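Local coordinates for protein putative NADPH-dependent oxidoreductase (Desulfitobacterium hafniense DCB-2, PDB 3DB2) that probably catalyses an NADPH-dependent oxidation or reduction, as a two-domain protein of the Gfo/Idh/MocA type with a Rossmann fold, at residues I187-V200 and E321-V334. Sequence-based numbering, arbitrary orientation. Where two conformers were deposited one is given.
Sequences IDNLQFLLGPVARV and EIGAEASLRNLAVV
Ile187 meets Val333 tip to tip, CD1 on CG1 (3.6 Å), and crosses Val334 at about a right angle, an apolar patch that suits branched residues between two helices. The axes of helix segments 187-194 and 324-334 approach to 9.7 Å, with 120° between their directions, and a polar row joins them too. With CG beside the backbone N (chi1 -68°), the Asn330 amide is set between Asp188 and Gln191. Its ND2 donates to Asp188 OD1 (2.8 Å, 162°), entering on the anti side of the carboxylate, while OD1 takes a weak bond from Gln191 NE2. Asp188 OD2 and Glu321 share Arg127 through salt bridges. An amide accepts and donates at once, which suits Asn330 and equally Gln191, whose extended chain brings OE1 to the backbone N of Val197, almost straight and in the carbonyl plane (2.8 Å). A leucine in place of Gln191 would probably leave that Val197 N-H without its acceptor and Asn330 OD1 without this donor. In one of its two conformers, Arg329 adds a weak NH1 bond to Gln191 OE1 and grips Val197 O end-on, NH1 at 2.9 Å and NH2 at 2.8 Å, as Pro196 CB sits over the centre of its guanidinium face; Glu224 pairs with NH2. Amides and carboxylate thus tie helix 324-343 to helix 183-194, and the guanidinium can extend this directional, largely buried join to the start of strand 197-205.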
ATOM      1  N   ILE C 187      -3.067 -13.107   0.077  1.00 13.10           N
ATOM      2  CA  ILE C 187      -2.579 -13.747  -1.133  1.00 12.07           C
ATOM      3  C   ILE C 187      -3.655 -14.526  -1.864  1.00 12.82           C
ATOM      4  O   ILE C 187      -3.814 -14.460  -3.103  1.00 15.06           O
ATOM      5  CB  ILE C 187      -1.372 -14.653  -0.814  1.00 14.15           C
ATOM      6  CG1 ILE C 187      -0.227 -13.762  -0.288  1.00 14.13           C
ATOM      7  CG2 ILE C 187      -0.973 -15.506  -1.998  1.00 16.99           C
ATOM      8  CD1 ILE C 187       0.928 -14.571   0.241  1.00 16.27           C
ATOM      9  N   ASP C 188      -4.466 -15.275  -1.132  1.00 14.21           N
ATOM     10  CA  ASP C 188      -5.596 -15.973  -1.745  1.00 11.77           C
ATOM     11  C   ASP C 188      -6.608 -14.948  -2.262  1.00 17.79           C
ATOM     12  O   ASP C 188      -7.061 -15.139  -3.408  1.00 19.05           O
ATOM     13  CB  ASP C 188      -6.255 -16.948  -0.782  1.00 14.89           C
ATOM     14  CG  ASP C 188      -7.301 -17.754  -1.554  1.00 17.59           C
ATOM     15  OD1 ASP C 188      -6.901 -18.600  -2.392  1.00 19.25           O
ATOM     16  OD2 ASP C 188      -8.491 -17.492  -1.308  1.00 18.10           O
ATOM     17  N   ASN C 189      -6.934 -13.924  -1.476  1.00 14.14           N
ATOM     18  CA  ASN C 189      -7.855 -12.914  -1.997  1.00 13.05           C
ATOM     19  C   ASN C 189      -7.343 -12.313  -3.293  1.00 13.25           C
ATOM     20  O   ASN C 189      -8.121 -12.087  -4.219  1.00 16.96           O
ATOM     21  CB  ASN C 189      -8.120 -11.805  -0.971  1.00 14.34           C
ATOM     22  CG  ASN C 189      -8.978 -12.327   0.169  1.00 18.58           C
ATOM     23  OD1 ASN C 189      -9.679 -13.327   0.019  1.00 16.50           O
ATOM     24  ND2 ASN C 189      -8.905 -11.613   1.284  1.00 16.76           N
ATOM     25  N   LEU C 190      -6.054 -12.037  -3.380  1.00 16.02           N
ATOM     26  CA  LEU C 190      -5.463 -11.379  -4.545  1.00 14.20           C
ATOM     27  C   LEU C 190      -5.527 -12.232  -5.801  1.00 12.85           C
ATOM     28  O   LEU C 190      -5.811 -11.770  -6.900  1.00 19.59           O
ATOM     29  CB  LEU C 190      -3.999 -11.015  -4.250  1.00 15.44           C
ATOM     30  CG  LEU C 190      -3.837  -9.808  -3.307  1.00 16.68           C
ATOM     31  CD1 LEU C 190      -2.411  -9.703  -2.780  1.00 18.46           C
ATOM     32  CD2 LEU C 190      -4.235  -8.540  -4.038  1.00 20.00           C
ATOM     33  N   GLN C 191      -5.259 -13.533  -5.675  1.00 14.73           N
ATOM     34  CA  GLN C 191      -5.319 -14.396  -6.860  1.00 16.77           C
ATOM     35  C   GLN C 191      -6.754 -14.793  -7.166  1.00 16.04           C
ATOM     36  O   GLN C 191      -7.085 -15.068  -8.315  1.00 19.64           O
ATOM     37  CB  GLN C 191      -4.379 -15.577  -6.632  1.00 19.91           C
ATOM     38  CG  GLN C 191      -2.912 -15.130  -6.577  1.00 19.10           C
ATOM     39  CD  GLN C 191      -1.906 -16.273  -6.544  1.00 22.20           C
ATOM     40  OE1 GLN C 191      -1.096 -16.481  -7.438  1.00 18.12           O
ATOM     41  NE2 GLN C 191      -1.893 -17.058  -5.465  1.00 25.27           N
ATOM     42  N   PHE C 192      -7.645 -14.804  -6.178  1.00 14.22           N
ATOM     43  CA  PHE C 192      -9.075 -14.946  -6.434  1.00 15.17           C
ATOM     44  C   PHE C 192      -9.604 -13.796  -7.289  1.00 16.33           C
ATOM     45  O   PHE C 192     -10.333 -13.930  -8.277  1.00 15.35           O
ATOM     46  CB  PHE C 192      -9.824 -14.989  -5.112  1.00 17.37           C
ATOM     47  CG  PHE C 192     -11.318 -14.775  -5.203  1.00 16.33           C
ATOM     48  CD1 PHE C 192     -12.083 -15.711  -5.895  1.00 20.89           C
ATOM     49  CD2 PHE C 192     -11.948 -13.692  -4.612  1.00 17.46           C
ATOM     50  CE1 PHE C 192     -13.448 -15.541  -5.994  1.00 18.10           C
ATOM     51  CE2 PHE C 192     -13.312 -13.503  -4.732  1.00 19.51           C
ATOM     52  CZ  PHE C 192     -14.051 -14.444  -5.432  1.00 20.16           C
ATOM     53  N   LEU C 193      -9.210 -12.578  -6.906  1.00 16.09           N
ATOM     54  CA  LEU C 193      -9.681 -11.375  -7.586  1.00 16.04           C
ATOM     55  C   LEU C 193      -9.042 -11.189  -8.959  1.00 18.28           C
ATOM     56  O   LEU C 193      -9.780 -10.854  -9.901  1.00 19.23           O
ATOM     57  CB  LEU C 193      -9.415 -10.169  -6.696  1.00 19.60           C
ATOM     58  CG  LEU C 193     -10.180 -10.044  -5.381  1.00 22.87           C
ATOM     59  CD1 LEU C 193      -9.803  -8.734  -4.688  1.00 19.89           C
ATOM     60  CD2 LEU C 193     -11.685 -10.138  -5.626  1.00 31.18           C
ATOM     61  N   LEU C 194      -7.740 -11.407  -9.066  1.00 18.52           N
ATOM     62  CA  LEU C 194      -6.992 -11.105 -10.281  1.00 23.39           C
ATOM     63  C   LEU C 194      -6.290 -12.245 -11.008  1.00 22.39           C
ATOM     64  O   LEU C 194      -5.666 -11.977 -12.058  1.00 28.92           O
ATOM     65  CB  LEU C 194      -5.883 -10.091  -9.935  1.00 18.90           C
ATOM     66  CG  LEU C 194      -6.324  -8.735  -9.404  1.00 15.33           C
ATOM     67  CD1 LEU C 194      -5.194  -7.742  -9.552  1.00 25.24           C
ATOM     68  CD2 LEU C 194      -7.575  -8.246 -10.121  1.00 26.99           C
ATOM     69  N   GLY C 195      -6.330 -13.479 -10.546  1.00 16.33           N
ATOM     70  CA  GLY C 195      -5.615 -14.542 -11.216  1.00 18.29           C
ATOM     71  C   GLY C 195      -4.184 -14.695 -10.694  1.00 20.24           C
ATOM     72  O   GLY C 195      -3.789 -14.016  -9.739  1.00 19.23           O
ATOM     73  N   PRO C 196      -3.423 -15.596 -11.292  1.00 20.94           N
ATOM     74  CA  PRO C 196      -2.136 -16.021 -10.751  1.00 21.56           C
ATOM     75  C   PRO C 196      -1.020 -14.985 -10.788  1.00 18.23           C
ATOM     76  O   PRO C 196      -0.725 -14.252 -11.740  1.00 18.23           O
ATOM     77  CB  PRO C 196      -1.729 -17.218 -11.640  1.00 22.52           C
ATOM     78  CG  PRO C 196      -2.475 -16.978 -12.908  1.00 23.79           C
ATOM     79  CD  PRO C 196      -3.768 -16.353 -12.506  1.00 18.36           C
ATOM     80  N   VAL C 197      -0.295 -14.925  -9.680  1.00 21.62           N
ATOM     81  CA  VAL C 197       0.886 -14.082  -9.549  1.00 13.87           C
ATOM     82  C   VAL C 197       2.025 -14.629 -10.393  1.00 17.94           C
ATOM     83  O   VAL C 197       2.222 -15.841 -10.443  1.00 17.59           O
ATOM     84  CB  VAL C 197       1.293 -14.002  -8.071  1.00 17.05           C
ATOM     85  CG1 VAL C 197       2.624 -13.281  -7.953  1.00 12.93           C
ATOM     86  CG2 VAL C 197       0.197 -13.317  -7.253  1.00 16.67           C
ATOM     87  N   ALA C 198       2.773 -13.754 -11.055  1.00 15.25           N
ATOM     88  CA  ALA C 198       3.942 -14.160 -11.824  1.00 15.57           C
ATOM     89  C   ALA C 198       5.248 -14.025 -11.064  1.00 13.47           C
ATOM     90  O   ALA C 198       6.178 -14.833 -11.160  1.00 16.07           O
ATOM     91  CB  ALA C 198       4.027 -13.357 -13.116  1.00 17.21           C
ATOM     92  N   ARG C 199       5.422 -12.948 -10.323  1.00 15.09           N
ATOM     93  CA  ARG C 199       6.652 -12.646  -9.613  1.00 12.89           C
ATOM     94  C   ARG C 199       6.384 -11.776  -8.384  1.00 14.66           C
ATOM     95  O   ARG C 199       5.349 -11.086  -8.244  1.00 16.80           O
ATOM     96  CB  ARG C 199       7.689 -11.925 -10.480  1.00 19.88           C
ATOM     97  CG  ARG C 199       7.263 -10.549 -10.996  1.00 19.49           C
ATOM     98  CD  ARG C 199       8.284 -10.057 -12.051  1.00 23.51           C
ATOM     99  NE  ARG C 199       8.260 -11.075 -13.122  1.00 18.07           N
ATOM    100  CZ  ARG C 199       7.324 -11.131 -14.041  1.00 18.41           C
ATOM    101  NH1 ARG C 199       6.335 -10.235 -14.110  1.00 18.34           N
ATOM    102  NH2 ARG C 199       7.451 -12.141 -14.904  1.00 24.40           N
ATOM    103  N   VAL C 200       7.331 -11.812  -7.448  1.00 11.22           N
ATOM    104  CA  VAL C 200       7.292 -11.248  -6.127  0.50 13.27           C
ATOM    105  C   VAL C 200       8.554 -10.462  -5.789  1.00 16.21           C
ATOM    106  O   VAL C 200       9.622 -10.961  -6.150  1.00 18.12           O
ATOM    107  CB  VAL C 200       7.168 -12.386  -5.073  0.50 16.03           C
ATOM    108  CG1 VAL C 200       7.017 -11.836  -3.663  0.50 16.27           C
ATOM    109  CG2 VAL C 200       6.005 -13.305  -5.408  0.50 23.83           C
ATOM    110  N   GLU C 321     -13.574 -25.072  -4.524  1.00 23.96           N
ATOM    111  CA  GLU C 321     -13.039 -23.872  -5.172  1.00 27.34           C
ATOM    112  C   GLU C 321     -11.530 -23.752  -5.054  1.00 24.06           C
ATOM    113  O   GLU C 321     -10.946 -23.040  -5.870  1.00 21.46           O
ATOM    114  CB  GLU C 321     -13.687 -22.605  -4.604  1.00 27.48           C
ATOM    115  CG  GLU C 321     -13.521 -21.402  -5.528  1.00 27.19           C
ATOM    116  CD  GLU C 321     -14.286 -20.193  -5.028  1.00 22.87           C
ATOM    117  OE1 GLU C 321     -15.319 -20.346  -4.347  1.00 32.51           O
ATOM    118  OE2 GLU C 321     -13.849 -19.064  -5.287  1.00 23.22           O
ATOM    119  N   ILE C 322     -10.918 -24.386  -4.045  1.00 24.99           N
ATOM    120  CA  ILE C 322      -9.517 -24.196  -3.775  1.00 20.67           C
ATOM    121  C   ILE C 322      -8.823 -25.537  -3.541  1.00 21.46           C
ATOM    122  O   ILE C 322      -8.741 -25.995  -2.393  1.00 19.95           O
ATOM    123  CB  ILE C 322      -9.206 -23.327  -2.540  1.00 17.91           C
ATOM    124  CG1 ILE C 322     -10.076 -22.096  -2.361  1.00 22.52           C
ATOM    125  CG2 ILE C 322      -7.738 -22.939  -2.610  1.00 26.09           C
ATOM    126  CD1 ILE C 322      -9.711 -21.232  -1.169  1.00 25.71           C
ATOM    127  N   GLY C 323      -8.353 -26.099  -4.636  1.00 20.97           N
ATOM    128  CA  GLY C 323      -7.637 -27.364  -4.643  1.00 18.75           C
ATOM    129  C   GLY C 323      -6.195 -27.224  -4.197  1.00 22.03           C
ATOM    130  O   GLY C 323      -5.716 -26.150  -3.815  1.00 18.39           O
ATOM    131  N   ALA C 324      -5.490 -28.360  -4.254  1.00 20.09           N
ATOM    132  CA  ALA C 324      -4.102 -28.498  -3.835  1.00 21.61           C
ATOM    133  C   ALA C 324      -3.192 -27.604  -4.673  1.00 20.77           C
ATOM    134  O   ALA C 324      -2.281 -27.007  -4.114  1.00 20.49           O
ATOM    135  CB  ALA C 324      -3.623 -29.946  -3.941  1.00 24.94           C
ATOM    136  N   GLU C 325      -3.472 -27.506  -5.964  1.00 22.92           N
ATOM    137  CA  GLU C 325      -2.635 -26.694  -6.848  1.00 24.09           C
ATOM    138  C   GLU C 325      -2.740 -25.208  -6.506  1.00 21.12           C
ATOM    139  O   GLU C 325      -1.740 -24.507  -6.340  1.00 23.04           O
ATOM    140  CB  GLU C 325      -3.078 -26.910  -8.281  1.00 27.65           C
ATOM    141  CG  GLU C 325      -2.032 -26.841  -9.361  1.00 37.08           C
ATOM    142  CD  GLU C 325      -2.700 -27.260 -10.675  1.00 41.12           C
ATOM    143  OE1 GLU C 325      -3.486 -26.457 -11.225  1.00 50.87           O
ATOM    144  OE2 GLU C 325      -2.423 -28.404 -11.102  1.00 58.42           O
ATOM    145  N   ALA C 326      -3.967 -24.741  -6.414  1.00 18.74           N
ATOM    146  CA  ALA C 326      -4.313 -23.373  -6.087  1.00 17.21           C
ATOM    147  C   ALA C 326      -3.726 -23.027  -4.719  1.00 18.71           C
ATOM    148  O   ALA C 326      -3.113 -21.978  -4.550  1.00 21.73           O
ATOM    149  CB  ALA C 326      -5.804 -23.167  -6.158  1.00 18.51           C
ATOM    150  N   SER C 327      -3.902 -23.916  -3.753  1.00 15.94           N
ATOM    151  CA  SER C 327      -3.358 -23.649  -2.412  1.00 16.80           C
ATOM    152  C   SER C 327      -1.845 -23.542  -2.454  1.00 19.21           C
ATOM    153  O   SER C 327      -1.247 -22.674  -1.806  1.00 19.47           O
ATOM    154  CB  SER C 327      -3.770 -24.746  -1.425  1.00 19.44           C
ATOM    155  OG  SER C 327      -5.174 -24.887  -1.414  1.00 26.08           O
ATOM    156  N   LEU C 328      -1.247 -24.449  -3.232  1.00 17.35           N
ATOM    157  CA  LEU C 328       0.203 -24.483  -3.415  1.00 22.44           C
ATOM    158  C   LEU C 328       0.621 -23.141  -4.017  1.00 18.15           C
ATOM    159  O   LEU C 328       1.665 -22.629  -3.635  1.00 22.36           O
ATOM    160  CB  LEU C 328       0.616 -25.674  -4.268  1.00 25.93           C
ATOM    161  CG  LEU C 328       2.105 -25.990  -4.409  1.00 26.56           C
ATOM    162  CD1 LEU C 328       2.307 -27.465  -4.701  1.00 28.06           C
ATOM    163  CD2 LEU C 328       2.773 -25.162  -5.484  1.00 22.84           C
ATOM    164  N   ARG C 329      -0.161 -22.571  -4.931  1.00 20.08           N
ATOM    165  CA  ARG C 329       0.231 -21.305  -5.525  0.50 21.40           C
ATOM    166  C   ARG C 329       0.261 -20.202  -4.470  1.00 22.30           C
ATOM    167  O   ARG C 329       1.090 -19.305  -4.548  1.00 19.60           O
ATOM    168  CB  ARG C 329      -0.704 -20.875  -6.647  0.50 25.74           C
ATOM    169  CG  ARG C 329      -0.250 -21.204  -8.055  0.50 31.17           C
ATOM    170  CD  ARG C 329      -0.895 -20.279  -9.071  0.50 33.01           C
ATOM    171  NE  ARG C 329       0.015 -19.812 -10.108  0.50 34.39           N
ATOM    172  CZ  ARG C 329       0.765 -18.721 -10.090  0.50 32.57           C
ATOM    173  NH1 ARG C 329       0.764 -17.899  -9.048  0.50 20.23           N
ATOM    174  NH2 ARG C 329       1.534 -18.461 -11.143  0.50 33.52           N
ATOM    175  N   ASN C 330      -0.641 -20.294  -3.499  1.00 16.90           N
ATOM    176  CA  ASN C 330      -0.634 -19.295  -2.411  1.00 17.66           C
ATOM    177  C   ASN C 330       0.617 -19.426  -1.568  1.00 15.66           C
ATOM    178  O   ASN C 330       1.295 -18.456  -1.184  1.00 17.42           O
ATOM    179  CB  ASN C 330      -1.898 -19.436  -1.549  1.00 17.93           C
ATOM    180  CG  ASN C 330      -3.172 -19.044  -2.269  1.00 16.22           C
ATOM    181  OD1 ASN C 330      -3.083 -18.326  -3.264  1.00 17.33           O
ATOM    182  ND2 ASN C 330      -4.298 -19.508  -1.735  1.00 13.85           N
ATOM    183  N   LEU C 331       1.010 -20.650  -1.213  1.00 16.43           N
ATOM    184  CA  LEU C 331       2.229 -20.862  -0.450  1.00 18.93           C
ATOM    185  C   LEU C 331       3.477 -20.385  -1.202  1.00 18.75           C
ATOM    186  O   LEU C 331       4.410 -19.842  -0.631  1.00 18.52           O
ATOM    187  CB  LEU C 331       2.445 -22.346  -0.173  1.00 22.02           C
ATOM    188  CG  LEU C 331       3.766 -22.770   0.512  1.00 17.03           C
ATOM    189  CD1 LEU C 331       3.864 -22.064   1.863  1.00 20.08           C
ATOM    190  CD2 LEU C 331       3.822 -24.293   0.604  1.00 17.80           C
ATOM    191  N   ALA C 332       3.475 -20.643  -2.509  1.00 20.00           N
ATOM    192  CA  ALA C 332       4.575 -20.262  -3.390  1.00 20.60           C
ATOM    193  C   ALA C 332       4.820 -18.755  -3.367  1.00 18.29           C
ATOM    194  O   ALA C 332       5.957 -18.301  -3.449  1.00 15.05           O
ATOM    195  CB  ALA C 332       4.267 -20.726  -4.805  1.00 21.32           C
ATOM    196  N   VAL C 333       3.770 -17.953  -3.244  1.00 15.68           N
ATOM    197  CA  VAL C 333       3.966 -16.509  -3.078  1.00 14.87           C
ATOM    198  C   VAL C 333       4.765 -16.221  -1.811  1.00 17.74           C
ATOM    199  O   VAL C 333       5.698 -15.415  -1.791  1.00 17.68           O
ATOM    200  CB  VAL C 333       2.618 -15.776  -3.091  1.00 16.25           C
ATOM    201  CG1 VAL C 333       2.697 -14.288  -2.848  1.00 24.04           C
ATOM    202  CG2 VAL C 333       1.949 -15.985  -4.463  1.00 17.78           C
ATOM    203  N   VAL C 334       4.393 -16.895  -0.707  1.00 12.73           N
ATOM    204  CA  VAL C 334       5.084 -16.701   0.557  1.00 13.58           C
ATOM    205  C   VAL C 334       6.538 -17.147   0.399  1.00 13.48           C
ATOM    206  O   VAL C 334       7.432 -16.429   0.853  1.00 15.53           O
ATOM    207  CB  VAL C 334       4.384 -17.433   1.720  1.00 15.92           C
ATOM    208  CG1 VAL C 334       5.197 -17.292   3.011  1.00 20.76           C
ATOM    209  CG2 VAL C 334       2.978 -16.893   1.970  1.00 15.55           C
TER